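Local coordinates for pectinesterase A (Erwinia chrysanthemi, PDB 2NTP), which hydrolyses the methyl esters of pectin's galacturonate units, releasing methanol, probably as the first step in maceration and soft rot of plant tissue, at residues Y157-R162 and F178-A183; T92-D97 and Y134-G139; A209-I214 and R243-T248; Q216-V221 and I262-F267. One frame throughout, in Å; residues are numbered along the deposited sequence.

Overall arrangement
All four contacts join successive coils of the pectinesterase right-handed parallel beta-helix. Contacts 1 and 2 are neighbours in the sheet of strands 133-135 and 156-158, their centres about 10 Å apart, with Val135 bonded through its backbone to Tyr157 and Ser159. Contact 1 passes on to contact 3 through Gly179 and Ser211, and to contact 4 through Ala183 and Val221; each pair of centres is about 10 Å apart. Contacts 3 and 4 meet where Thr212 OG1 bonds Gln264 N. Sugar is gripped in contact 3, at Arg243, Trp245 and Thr248, while Tyr157 of contact 1 borders the same glycan pocket. Contact 2 lies about 19 Å, centre to centre, from contacts 3 and 4.

Contact 1: Y157-R162 and F178-A183; sequences YVSGGR and FGDGTA. With ADA (alpha-D-galactopyranuronic acid), chain C.
On successive coils of the parallel beta-helix, Tyr157 pairs with Phe178, and Arg162 with Thr182, as two parallel bridges whose register slips by one residue across the intervening loops. Val158 N donates to Phe178 O at 2.8 Å, nearly in line with the carbonyl, and Gly181 N returns a bond to Val158 O from above the carbonyl plane. Where the loops end, Thr182 N reaches Gly161 O at 2.9 Å. Tyr157 and Phe178 form an offset stack beside the glycan pocket, which Tyr157 helps to line; centroids are 4.3 Å apart and planes at 22°, with Phe178 CE2 over the centre of the tyrosine ring. CG of Phe178 sits between its own backbone N and carbonyl carbon (chi1 73°), which turns the ring back over Tyr157. In the loops, Ser159 OG gives its proton to the syn lone pair of Asp180 OD1 at 2.6 Å, while Gly160 N adds a weak bond to OD2. Val158 CG2 lies 3.9 Å from Ala183 CB. Phe178 also touches the proton donor Asp154. The aromatic row continues on both sides: Tyr134 of strand 133-135 stacks on Tyr157, and Trp245 meets Phe178 at a steep angle. Leu220 of strand 220-223 packs against both Val158 and Ala183.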
loop_
_atom_site.group_PDB
_atom_site.type_symbol
_atom_site.label_atom_id
_atom_site.label_comp_id
_atom_site.label_asym_id
_atom_site.label_seq_id
_atom_site.Cartn_x
_atom_site.Cartn_y
_atom_site.Cartn_z
ATOM N N TYR A 157 -0.659 1.789 2.610
ATOM C CA TYR A 157 -0.791 3.199 2.969
ATOM C C TYR A 157 0.623 3.769 2.993
ATOM O O TYR A 157 1.392 3.479 3.903
ATOM C CB TYR A 157 -1.433 3.304 4.363
ATOM C CG TYR A 157 -1.938 4.677 4.805
ATOM C CD1 TYR A 157 -1.650 5.841 4.085
ATOM C CD2 TYR A 157 -2.703 4.802 5.969
ATOM C CE1 TYR A 157 -2.117 7.095 4.515
ATOM C CE2 TYR A 157 -3.166 6.043 6.406
ATOM C CZ TYR A 157 -2.878 7.178 5.676
ATOM O OH TYR A 157 -3.342 8.400 6.117
ATOM N N VAL A 158 0.977 4.545 1.972
ATOM C CA VAL A 158 2.306 5.146 1.890
ATOM C C VAL A 158 2.244 6.659 2.114
ATOM O O VAL A 158 1.770 7.403 1.258
ATOM C CB VAL A 158 3.031 4.799 0.551
ATOM C CG1 VAL A 158 3.630 3.392 0.612
ATOM C CG2 VAL A 158 2.083 4.923 -0.641
ATOM N N SER A 159 2.713 7.094 3.284
ATOM C CA SER A 159 2.736 8.513 3.639
ATOM C C SER A 159 4.175 8.997 3.852
ATOM O O SER A 159 5.106 8.203 3.827
ATOM C CB SER A 159 1.896 8.741 4.901
ATOM O OG SER A 159 1.710 10.122 5.168
ATOM N N GLY A 160 4.345 10.303 4.030
ATOM C CA GLY A 160 5.646 10.887 4.362
ATOM C C GLY A 160 6.702 10.833 3.275
ATOM O O GLY A 160 6.551 11.442 2.219
ATOM N N GLY A 161 7.782 10.104 3.550
ATOM C CA GLY A 161 8.977 10.147 2.718
ATOM C C GLY A 161 8.995 9.154 1.572
ATOM O O GLY A 161 7.968 8.903 0.933
ATOM N N ARG A 162 10.172 8.584 1.327
ATOM C CA ARG A 162 10.394 7.706 0.182
ATOM C C ARG A 162 10.337 6.239 0.568
ATOM O O ARG A 162 10.905 5.824 1.574
ATOM C CB ARG A 162 11.743 8.006 -0.479
ATOM C CG ARG A 162 12.002 9.484 -0.692
ATOM C CD ARG A 162 13.037 9.988 0.308
ATOM N NE ARG A 162 14.320 10.114 -0.348
ATOM C CZ ARG A 162 15.479 10.383 0.248
ATOM N NH1 ARG A 162 15.575 10.543 1.567
ATOM N NH2 ARG A 162 16.557 10.479 -0.506
ATOM N N PHE A 178 -2.347 3.839 -1.549
ATOM C CA PHE A 178 -2.857 5.199 -1.338
ATOM C C PHE A 178 -1.972 5.995 -0.391
ATOM O O PHE A 178 -1.216 5.422 0.400
ATOM C CB PHE A 178 -4.316 5.171 -0.836
ATOM C CG PHE A 178 -4.471 4.723 0.598
ATOM C CD1 PHE A 178 -4.232 3.399 0.960
ATOM C CD2 PHE A 178 -4.874 5.626 1.584
ATOM C CE1 PHE A 178 -4.366 2.984 2.283
ATOM C CE2 PHE A 178 -5.032 5.216 2.911
ATOM C CZ PHE A 178 -4.780 3.893 3.259
ATOM N N GLY A 179 -2.070 7.319 -0.478
ATOM C CA GLY A 179 -1.313 8.188 0.420
ATOM C C GLY A 179 -0.469 9.211 -0.311
ATOM O O GLY A 179 -0.514 9.316 -1.538
ATOM N N ASP A 180 0.302 9.967 0.468
ATOM C CA ASP A 180 1.001 11.156 -0.011
ATOM C C ASP A 180 2.507 10.942 -0.129
ATOM O O ASP A 180 3.245 11.877 -0.431
ATOM C CB ASP A 180 0.741 12.306 0.959
ATOM C CG ASP A 180 1.197 11.972 2.367
ATOM O OD1 ASP A 180 0.536 11.145 3.033
ATOM O OD2 ASP A 180 2.224 12.520 2.806
ATOM N N GLY A 181 2.961 9.718 0.113
ATOM C CA GLY A 181 4.392 9.413 0.068
ATOM C C GLY A 181 4.963 9.403 -1.338
ATOM O O GLY A 181 4.224 9.446 -2.335
ATOM N N THR A 182 6.289 9.385 -1.417
ATOM C CA THR A 182 6.972 9.122 -2.670
ATOM C C THR A 182 7.244 7.623 -2.655
ATOM O O THR A 182 8.091 7.147 -1.901
ATOM C CB THR A 182 8.290 9.913 -2.778
ATOM O OG1 THR A 182 8.008 11.323 -2.745
ATOM C CG2 THR A 182 9.017 9.576 -4.071
ATOM N N ALA A 183 6.491 6.881 -3.460
ATOM C CA ALA A 183 6.574 5.431 -3.445
ATOM C C ALA A 183 6.827 4.921 -4.851
ATOM O O ALA A 183 6.023 5.149 -5.763
ATOM C CB ALA A 183 5.289 4.822 -2.868
HETATM C C1 ADA C . -9.165 10.131 7.118
HETATM C C2 ADA C . -8.001 11.117 7.022
HETATM C C3 ADA C . -6.660 10.379 7.005
HETATM C C4 ADA C . -6.556 9.399 8.179
HETATM C C5 ADA C . -7.771 8.472 8.180
HETATM C C6 ADA C . -7.748 7.517 9.344
HETATM O O2 ADA C . -8.156 11.881 5.824
HETATM O O3 ADA C . -5.569 11.315 7.010
HETATM O O4 ADA C . -6.528 10.104 9.429
HETATM O O5 ADA C . -8.976 9.252 8.232
HETATM O O6B ADA C . -6.682 6.929 9.628
HETATM O O6A ADA C . -8.806 7.345 9.982
HETATM O O HOH W 1 7.979 12.114 -0.048
HETATM O O HOH W 2 4.537 13.229 2.084
#

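Contact 2: T92-D97 and Y134-G139; sequences TISAKD and YVTKSG
The Tyr134 ring has the methyl CG2 of Thr136, from its own segment, 3.5 Å above one face and displaced toward the rim, while Thr92 CG2 approaches the ring obliquely, 3.9 Å from CD2. Those two threonine methyls also touch, CG2 of Thr92 to CG2 of Thr136 at 3.5 Å, with the side chains crossing at about a right angle. Strands 91-93 and 133-135 are parallel neighbours on successive coils of the right-handed parallel beta-helix: Ile93 N donates to Tyr134 O at 2.7 Å, almost straight (173°), and Thr136 N donates to Ile93 O. Past the strand ends, Thr136 opens a type I turn closed by Gly139 N to Thr136 O. With OG1 between the backbone N and the carbonyl carbon (chi1 75°), Thr136 can accept from Ser138 N in an ST turn and still face Ser94 OG, 3.1 Å from OG1; either hydroxyl could be the donor there. At the outer end a water accepts from Lys96 NZ and donates to Ser138 O at 2.6 Å. The chemistry is thus divided: one threonine methyl lies over the ring and the other meets it obliquely, whereas hydroxyls and water tie the 94-97 loop to the 136-139 turn.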
loop_
_atom_site.group_PDB
_atom_site.type_symbol
_atom_site.label_atom_id
_atom_site.label_comp_id
_atom_site.label_asym_id
_atom_site.label_seq_id
_atom_site.Cartn_x
_atom_site.Cartn_y
_atom_site.Cartn_z
ATOM N N THR A 92 3.175 -1.064 10.961
ATOM C CA THR A 92 3.325 0.384 10.865
ATOM C C THR A 92 4.815 0.722 10.920
ATOM O O THR A 92 5.495 0.347 11.873
ATOM C CB THR A 92 2.568 1.088 12.014
ATOM O OG1 THR A 92 1.166 0.777 11.931
ATOM C CG2 THR A 92 2.758 2.591 11.946
ATOM N N ILE A 93 5.316 1.409 9.893
ATOM C CA ILE A 93 6.727 1.816 9.859
ATOM C C ILE A 93 6.838 3.293 10.202
ATOM O O ILE A 93 6.428 4.154 9.413
ATOM C CB ILE A 93 7.404 1.547 8.478
ATOM C CG1 ILE A 93 7.191 0.101 8.010
ATOM C CG2 ILE A 93 8.896 1.919 8.529
ATOM C CD1 ILE A 93 7.767 -0.971 8.933
ATOM N N SER A 94 7.373 3.571 11.391
ATOM C CA SER A 94 7.537 4.935 11.898
ATOM C C SER A 94 9.000 5.175 12.261
ATOM O O SER A 94 9.314 5.770 13.299
ATOM C CB SER A 94 6.653 5.163 13.124
ATOM O OG SER A 94 5.281 5.099 12.773
ATOM N N ALA A 95 9.884 4.677 11.403
ATOM C CA ALA A 95 11.322 4.824 11.580
ATOM C C ALA A 95 11.978 4.910 10.210
ATOM O O ALA A 95 11.352 4.617 9.187
ATOM C CB ALA A 95 11.881 3.655 12.362
ATOM N N LYS A 96 13.243 5.318 10.198
ATOM C CA LYS A 96 13.992 5.478 8.962
ATOM C C LYS A 96 14.828 4.246 8.660
ATOM O O LYS A 96 15.180 3.491 9.563
ATOM C CB LYS A 96 14.899 6.706 9.052
ATOM C CG LYS A 96 14.133 8.006 9.131
ATOM C CD LYS A 96 15.056 9.184 9.319
ATOM C CE LYS A 96 14.254 10.472 9.398
ATOM N NZ LYS A 96 13.212 10.399 10.460
ATOM N N ASP A 97 15.134 4.059 7.377
ATOM C CA ASP A 97 16.037 3.000 6.907
ATOM C C ASP A 97 15.599 1.592 7.297
ATOM O O ASP A 97 16.427 0.735 7.618
ATOM C CB ASP A 97 17.478 3.295 7.335
ATOM C CG ASP A 97 17.987 4.600 6.762
ATOM O OD1 ASP A 97 17.953 4.762 5.523
ATOM O OD2 ASP A 97 18.410 5.470 7.545
ATOM N N TYR A 134 1.620 0.230 6.562
ATOM C CA TYR A 134 1.497 1.678 6.650
ATOM C C TYR A 134 2.891 2.238 6.871
ATOM O O TYR A 134 3.544 1.904 7.853
ATOM C CB TYR A 134 0.568 2.045 7.814
ATOM C CG TYR A 134 0.385 3.522 8.139
ATOM C CD1 TYR A 134 0.526 4.515 7.168
ATOM C CD2 TYR A 134 0.018 3.917 9.431
ATOM C CE1 TYR A 134 0.330 5.864 7.484
ATOM C CE2 TYR A 134 -0.181 5.248 9.747
ATOM C CZ TYR A 134 -0.022 6.213 8.778
ATOM O OH TYR A 134 -0.222 7.538 9.113
ATOM N N VAL A 135 3.356 3.047 5.924
ATOM C CA VAL A 135 4.598 3.796 6.101
ATOM C C VAL A 135 4.176 5.210 6.468
ATOM O O VAL A 135 3.492 5.875 5.689
ATOM C CB VAL A 135 5.471 3.787 4.816
ATOM C CG1 VAL A 135 6.796 4.519 5.063
ATOM C CG2 VAL A 135 5.740 2.362 4.354
ATOM N N THR A 136 4.560 5.662 7.663
ATOM C CA THR A 136 4.052 6.930 8.206
ATOM C C THR A 136 4.913 8.127 7.801
ATOM O O THR A 136 5.911 7.972 7.104
ATOM C CB THR A 136 3.948 6.902 9.752
ATOM O OG1 THR A 136 5.257 7.007 10.333
ATOM C CG2 THR A 136 3.276 5.624 10.226
ATOM N N LYS A 137 4.528 9.312 8.266
ATOM C CA LYS A 137 5.316 10.533 8.035
ATOM C C LYS A 137 6.737 10.464 8.605
ATOM O O LYS A 137 7.636 11.174 8.133
ATOM C CB LYS A 137 4.573 11.764 8.564
ATOM C CG LYS A 137 3.278 12.043 7.832
ATOM C CD LYS A 137 2.855 13.493 7.954
ATOM C CE LYS A 137 1.642 13.771 7.083
ATOM N NZ LYS A 137 1.419 15.229 6.903
ATOM N N SER A 138 6.934 9.595 9.598
ATOM C CA SER A 138 8.229 9.385 10.258
ATOM C C SER A 138 9.016 8.273 9.578
ATOM O O SER A 138 10.129 7.913 9.998
ATOM C CB SER A 138 8.015 9.038 11.732
ATOM O OG SER A 138 7.262 10.045 12.377
ATOM N N GLY A 139 8.407 7.705 8.544
ATOM C CA GLY A 139 9.070 6.748 7.695
ATOM C C GLY A 139 9.708 7.498 6.549
ATOM O O GLY A 139 9.071 8.339 5.888
HETATM O O HOH W 3 11.551 8.899 11.990
#

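Contact 3: A209-I214 and R243-T248. With ADA (alpha-D-galactopyranuronic acid), chain B; ADA (alpha-D-galactopyranuronic acid), chain D; ADA (alpha-D-galactopyranuronic acid), chain C.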
loop_
_atom_site.group_PDB
_atom_site.type_symbol
_atom_site.label_atom_id
_atom_site.label_comp_id
_atom_site.label_asym_id
_atom_site.label_seq_id
_atom_site.Cartn_x
_atom_site.Cartn_y
_atom_site.Cartn_z
ATOM N N ALA A 209 -4.832 5.655 -4.975
ATOM C CA ALA A 209 -5.523 6.868 -4.548
ATOM C C ALA A 209 -4.479 7.797 -3.938
ATOM O O ALA A 209 -4.358 7.888 -2.711
ATOM C CB ALA A 209 -6.638 6.548 -3.555
ATOM N N PRO A 210 -3.694 8.469 -4.800
ATOM C CA PRO A 210 -2.628 9.343 -4.307
ATOM C C PRO A 210 -3.179 10.639 -3.721
ATOM O O PRO A 210 -4.170 11.183 -4.228
ATOM C CB PRO A 210 -1.809 9.629 -5.566
ATOM C CG PRO A 210 -2.813 9.569 -6.673
ATOM C CD PRO A 210 -3.760 8.464 -6.276
ATOM N N SER A 211 -2.543 11.100 -2.646
ATOM C CA SER A 211 -2.887 12.367 -1.997
ATOM C C SER A 211 -1.686 13.311 -2.001
ATOM O O SER A 211 -1.595 14.230 -1.177
ATOM C CB SER A 211 -3.343 12.107 -0.569
ATOM O OG SER A 211 -2.376 11.334 0.124
ATOM N N THR A 212 -0.786 13.077 -2.950
ATOM C CA THR A 212 0.480 13.793 -3.072
ATOM C C THR A 212 0.240 15.303 -3.052
ATOM O O THR A 212 -0.555 15.804 -3.842
ATOM C CB THR A 212 1.174 13.449 -4.415
ATOM O OG1 THR A 212 0.886 12.095 -4.793
ATOM C CG2 THR A 212 2.687 13.656 -4.321
ATOM N N ASN A 213 0.915 16.016 -2.152
ATOM C CA ASN A 213 0.836 17.479 -2.149
ATOM C C ASN A 213 1.328 18.039 -3.483
ATOM O O ASN A 213 2.292 17.533 -4.055
ATOM C CB ASN A 213 1.648 18.074 -0.999
ATOM C CG ASN A 213 1.567 19.594 -0.953
ATOM O OD1 ASN A 213 2.470 20.286 -1.429
ATOM N ND2 ASN A 213 0.477 20.120 -0.402
ATOM N N ILE A 214 0.667 19.089 -3.968
ATOM C CA ILE A 214 0.986 19.671 -5.275
ATOM C C ILE A 214 2.458 20.103 -5.416
ATOM O O ILE A 214 3.013 20.061 -6.514
ATOM C CB ILE A 214 0.012 20.838 -5.638
ATOM C CG1 ILE A 214 0.182 21.285 -7.100
ATOM C CG2 ILE A 214 0.155 22.003 -4.653
ATOM C CD1 ILE A 214 -0.059 20.169 -8.141
ATOM N N ARG A 243 -7.733 7.258 -8.573
ATOM C CA ARG A 243 -8.651 8.376 -8.353
ATOM C C ARG A 243 -8.003 9.322 -7.328
ATOM O O ARG A 243 -7.180 8.885 -6.521
ATOM C CB ARG A 243 -10.039 7.890 -7.919
ATOM C CG ARG A 243 -10.075 7.050 -6.645
ATOM C CD ARG A 243 -11.505 6.633 -6.299
ATOM N NE ARG A 243 -11.565 5.977 -4.996
ATOM C CZ ARG A 243 -12.680 5.791 -4.289
ATOM N NH1 ARG A 243 -13.852 6.210 -4.756
ATOM N NH2 ARG A 243 -12.622 5.188 -3.111
ATOM N N PRO A 244 -8.343 10.623 -7.371
ATOM C CA PRO A 244 -7.591 11.577 -6.554
ATOM C C PRO A 244 -8.088 11.676 -5.116
ATOM O O PRO A 244 -9.183 12.183 -4.874
ATOM C CB PRO A 244 -7.807 12.919 -7.281
ATOM C CG PRO A 244 -8.793 12.642 -8.400
ATOM C CD PRO A 244 -9.382 11.290 -8.173
ATOM N N TRP A 245 -7.276 11.201 -4.171
ATOM C CA TRP A 245 -7.635 11.290 -2.760
ATOM C C TRP A 245 -7.210 12.627 -2.169
ATOM O O TRP A 245 -6.024 12.954 -2.125
ATOM C CB TRP A 245 -7.030 10.130 -1.960
ATOM C CG TRP A 245 -7.447 10.126 -0.519
ATOM C CD1 TRP A 245 -8.684 10.438 -0.020
ATOM C CD2 TRP A 245 -6.638 9.768 0.609
ATOM N NE1 TRP A 245 -8.688 10.313 1.348
ATOM C CE2 TRP A 245 -7.445 9.908 1.763
ATOM C CE3 TRP A 245 -5.304 9.357 0.759
ATOM C CZ2 TRP A 245 -6.966 9.638 3.054
ATOM C CZ3 TRP A 245 -4.821 9.098 2.043
ATOM C CH2 TRP A 245 -5.656 9.237 3.176
ATOM N N HIS A 246 -8.200 13.398 -1.733
ATOM C CA HIS A 246 -7.961 14.647 -1.022
ATOM C C HIS A 246 -8.378 14.427 0.427
ATOM O O HIS A 246 -9.553 14.582 0.755
ATOM C CB HIS A 246 -8.774 15.778 -1.666
ATOM C CG HIS A 246 -8.302 16.157 -3.039
ATOM N ND1 HIS A 246 -7.767 17.396 -3.325
ATOM C CD2 HIS A 246 -8.269 15.456 -4.198
ATOM C CE1 HIS A 246 -7.436 17.446 -4.604
ATOM N NE2 HIS A 246 -7.729 16.281 -5.156
ATOM N N PRO A 247 -7.422 14.029 1.296
ATOM C CA PRO A 247 -7.766 13.564 2.637
ATOM C C PRO A 247 -8.450 14.639 3.464
ATOM O O PRO A 247 -8.113 15.819 3.345
ATOM C CB PRO A 247 -6.405 13.219 3.255
ATOM C CG PRO A 247 -5.504 13.001 2.110
ATOM C CD PRO A 247 -5.965 13.990 1.076
ATOM N N THR A 248 -9.426 14.222 4.268
ATOM C CA THR A 248 -9.985 15.103 5.287
ATOM C C THR A 248 -8.827 15.527 6.180
ATOM O O THR A 248 -8.084 14.681 6.706
ATOM C CB THR A 248 -11.081 14.403 6.092
ATOM O OG1 THR A 248 -12.109 13.958 5.200
ATOM C CG2 THR A 248 -11.682 15.345 7.131
HETATM C C1 ADA B . -9.956 7.469 3.047
HETATM C C2 ADA B . -9.461 6.833 4.353
HETATM C C3 ADA B . -10.403 7.205 5.494
HETATM C C4 ADA B . -10.548 8.724 5.592
HETATM C C5 ADA B . -11.029 9.284 4.251
HETATM C C6 ADA B . -11.126 10.780 4.309
HETATM O O2 ADA B . -9.406 5.407 4.234
HETATM O O3 ADA B . -9.944 6.646 6.731
HETATM O O4 ADA B . -9.294 9.334 5.925
HETATM O O5 ADA B . -10.140 8.888 3.189
HETATM O O6B ADA B . -10.460 11.459 3.493
HETATM O O6A ADA B . -11.877 11.286 5.177
HETATM C C1 ADA D . -15.736 3.300 -2.500
HETATM C C2 ADA D . -15.409 2.632 -1.165
HETATM C C3 ADA D . -16.132 3.333 -0.016
HETATM C C4 ADA D . -15.949 4.854 -0.081
HETATM C C5 ADA D . -16.256 5.400 -1.474
HETATM C C6 ADA D . -15.954 6.872 -1.530
HETATM O O2 ADA D . -15.824 1.266 -1.209
HETATM O O3 ADA D . -15.661 2.830 1.241
HETATM O O4 ADA D . -14.604 5.218 0.249
HETATM O O5 ADA D . -15.454 4.702 -2.435
HETATM O O6B ADA D . -15.316 7.313 -2.508
HETATM O O6A ADA D . -16.348 7.606 -0.595
HETATM C C1 ADA C . -9.165 10.131 7.118
HETATM C C2 ADA C . -8.001 11.117 7.022
HETATM C C3 ADA C . -6.660 10.379 7.005
HETATM C C4 ADA C . -6.556 9.399 8.179
HETATM C C5 ADA C . -7.771 8.472 8.180
HETATM C C6 ADA C . -7.748 7.517 9.344
HETATM O O2 ADA C . -8.156 11.881 5.824
HETATM O O3 ADA C . -5.569 11.315 7.010
HETATM O O4 ADA C . -6.528 10.104 9.429
HETATM O O5 ADA C . -8.976 9.252 8.232
HETATM O O6B ADA C . -6.682 6.929 9.628
HETATM O O6A ADA C . -8.806 7.345 9.982
#
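Trp245 joins the two segments with its backbone and holds sugar with its indole: its N donates to Pro210 O at 3.1 Å, and its NE1 donates to O6B of the chain B galacturonate. The backbone bond is bent, 139° at the hydrogen, and comes from above the carbonyl plane. In this right-handed parallel beta-helix, strand 205-210 ends beside the loop that follows strand 239-242, and that loop forms part of the substrate cleft. CA-H...O contacts flank this bond, from Ala209 CA to Arg243 O and from Ser211 CA to Trp245 O. The indole is carried out toward the cleft with CG anti to the backbone N (chi1 -176°). Pro247 CG, from its own segment, lies over the centre of one indole face at 3.5 Å above the plane, and the same CG touches Ser211 CB. Ser211 OG reaches the benzo side of the indole at CE3. Arg243, extended from CG to NE, gives NH1 and NH2 to O5 of the chain D sugar and forms a salt bridge through NE with the nucleophile Asp175. Thr248 grips the chain B carboxylate twice: its backbone N donates to O6B at 3.1 Å, and its OG1 donates to O6A at 2.7 Å.

Contact 4: Q216-V221 and I262-F267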
loop_
_atom_site.group_PDB
_atom_site.type_symbol
_atom_site.label_atom_id
_atom_site.label_comp_id
_atom_site.label_asym_id
_atom_site.label_seq_id
_atom_site.Cartn_x
_atom_site.Cartn_y
_atom_site.Cartn_z
ATOM N N GLN A 216 5.025 18.586 -3.997
ATOM C CA GLN A 216 5.877 17.408 -3.951
ATOM C C GLN A 216 6.047 16.849 -5.358
ATOM O O GLN A 216 5.064 16.603 -6.058
ATOM C CB GLN A 216 5.279 16.353 -3.018
ATOM C CG GLN A 216 6.140 15.115 -2.840
ATOM C CD GLN A 216 5.606 14.205 -1.759
ATOM O OE1 GLN A 216 5.452 14.618 -0.610
ATOM N NE2 GLN A 216 5.325 12.954 -2.118
ATOM N N LYS A 217 7.302 16.649 -5.759
ATOM C CA LYS A 217 7.639 16.280 -7.133
ATOM C C LYS A 217 7.117 14.904 -7.544
ATOM O O LYS A 217 6.571 14.747 -8.640
ATOM C CB LYS A 217 9.158 16.367 -7.346
ATOM C CG LYS A 217 9.613 16.287 -8.799
ATOM C CD LYS A 217 9.441 17.606 -9.544
ATOM C CE LYS A 217 10.328 17.676 -10.788
ATOM N NZ LYS A 217 10.129 16.532 -11.732
ATOM N N TYR A 218 7.282 13.914 -6.666
ATOM C CA TYR A 218 6.885 12.545 -6.992
ATOM C C TYR A 218 5.926 11.945 -5.975
ATOM O O TYR A 218 6.102 12.111 -4.767
ATOM C CB TYR A 218 8.117 11.646 -7.124
ATOM C CG TYR A 218 9.096 12.120 -8.174
ATOM C CD1 TYR A 218 8.849 11.907 -9.532
ATOM C CD2 TYR A 218 10.262 12.784 -7.811
ATOM C CE1 TYR A 218 9.745 12.352 -10.508
ATOM C CE2 TYR A 218 11.172 13.231 -8.780
ATOM C CZ TYR A 218 10.903 13.011 -10.121
ATOM O OH TYR A 218 11.793 13.446 -11.080
ATOM N N GLY A 219 4.912 11.248 -6.484
ATOM C CA GLY A 219 3.968 10.518 -5.650
ATOM C C GLY A 219 4.159 9.033 -5.868
ATOM O O GLY A 219 5.210 8.482 -5.537
ATOM N N LEU A 220 3.149 8.394 -6.453
ATOM C CA LEU A 220 3.191 6.956 -6.717
ATOM C C LEU A 220 3.702 6.722 -8.127
ATOM O O LEU A 220 3.086 7.172 -9.099
ATOM C CB LEU A 220 1.805 6.330 -6.529
ATOM C CG LEU A 220 1.053 6.743 -5.252
ATOM C CD1 LEU A 220 -0.344 6.155 -5.245
ATOM C CD2 LEU A 220 1.816 6.340 -3.993
ATOM N N VAL A 221 4.835 6.029 -8.228
ATOM C CA VAL A 221 5.482 5.780 -9.516
ATOM C C VAL A 221 5.640 4.274 -9.695
ATOM O O VAL A 221 6.321 3.611 -8.902
ATOM C CB VAL A 221 6.844 6.515 -9.630
ATOM C CG1 VAL A 221 7.478 6.286 -11.008
ATOM C CG2 VAL A 221 6.673 8.023 -9.362
ATOM N N ILE A 262 -3.119 17.085 -4.601
ATOM C CA ILE A 262 -3.389 16.821 -6.012
ATOM C C ILE A 262 -2.467 15.679 -6.427
ATOM O O ILE A 262 -1.327 15.884 -6.864
ATOM C CB ILE A 262 -3.222 18.101 -6.875
ATOM C CG1 ILE A 262 -4.273 19.148 -6.473
ATOM C CG2 ILE A 262 -3.351 17.784 -8.362
ATOM C CD1 ILE A 262 -3.889 20.578 -6.804
ATOM N N GLY A 263 -2.984 14.466 -6.257
ATOM C CA GLY A 263 -2.165 13.259 -6.289
ATOM C C GLY A 263 -1.510 12.952 -7.616
ATOM O O GLY A 263 -2.016 13.335 -8.672
ATOM N N GLN A 264 -0.372 12.267 -7.542
ATOM C CA GLN A 264 0.333 11.793 -8.725
ATOM C C GLN A 264 0.398 10.273 -8.739
ATOM O O GLN A 264 0.815 9.660 -7.758
ATOM C CB GLN A 264 1.754 12.370 -8.792
ATOM C CG GLN A 264 2.568 11.865 -9.989
ATOM C CD GLN A 264 4.044 12.186 -9.868
ATOM O OE1 GLN A 264 4.813 11.429 -9.270
ATOM N NE2 GLN A 264 4.450 13.317 -10.443
ATOM N N THR A 265 -0.028 9.682 -9.853
ATOM C CA THR A 265 0.258 8.282 -10.150
ATOM C C THR A 265 0.767 8.225 -11.578
ATOM O O THR A 265 0.087 8.688 -12.504
ATOM C CB THR A 265 -0.983 7.372 -10.027
ATOM O OG1 THR A 265 -1.474 7.412 -8.685
ATOM C CG2 THR A 265 -0.623 5.935 -10.373
ATOM N N VAL A 266 1.969 7.675 -11.743
ATOM C CA VAL A 266 2.561 7.505 -13.069
ATOM C C VAL A 266 2.920 6.038 -13.288
ATOM O O VAL A 266 3.593 5.426 -12.449
ATOM C CB VAL A 266 3.807 8.400 -13.264
ATOM C CG1 VAL A 266 4.367 8.227 -14.671
ATOM C CG2 VAL A 266 3.458 9.867 -13.014
ATOM N N PHE A 267 2.440 5.486 -14.403
ATOM C CA PHE A 267 2.778 4.129 -14.831
ATOM C C PHE A 267 3.752 4.211 -15.993
ATOM O O PHE A 267 3.475 4.885 -16.985
ATOM C CB PHE A 267 1.534 3.363 -15.288
ATOM C CG PHE A 267 0.594 3.000 -14.175
ATOM C CD1 PHE A 267 -0.434 3.865 -13.804
ATOM C CD2 PHE A 267 0.723 1.783 -13.502
ATOM C CE1 PHE A 267 -1.308 3.531 -12.774
ATOM C CE2 PHE A 267 -0.149 1.442 -12.470
ATOM C CZ PHE A 267 -1.167 2.319 -12.107
#
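Gln264 reaches across to the loop before strand 220-223 and supplies the side-chain hydrogen bonds of this contact. Its OE1 accepts from Gly219 N at 2.8 Å in a nearly straight bond (169°), although the donor stands well above the plane of the amide carbonyl. NE2 adds a weak bond to Lys217 O, so both ends of the amide are held by backbone. The chain is stretched, with CG anti to the backbone N (chi1 178°), which carries the amide alongside Tyr218, the ring and amide planes 61° apart. Gln216, within its own segment, donates from NE2 to Tyr218 O at 2.9 Å and also bonds Asp180 O of the preceding coil. In the backbone, Leu220 N donates to Gln264 O at 3.0 Å, and Val266 N donates to Leu220 O at 2.9 Å. These bonds pair strands 220-223 and 264-268 in parallel within the long sheet of the right-handed beta-helix, one coil beside the next. The close approach of Thr265 CA to Leu220 O, 3.2 Å, is a CA-H...O contact. In van der Waals packing, the methyl Leu220 CD1 lies 3.8 Å from the hydroxyl Thr265 OG1, which bonds Thr208, and Pro210 packs on both residues. On the other face, the Val221 side chain crosses that of Gln264 obliquely, its CG2 3.9 Å from Gln264 OE1.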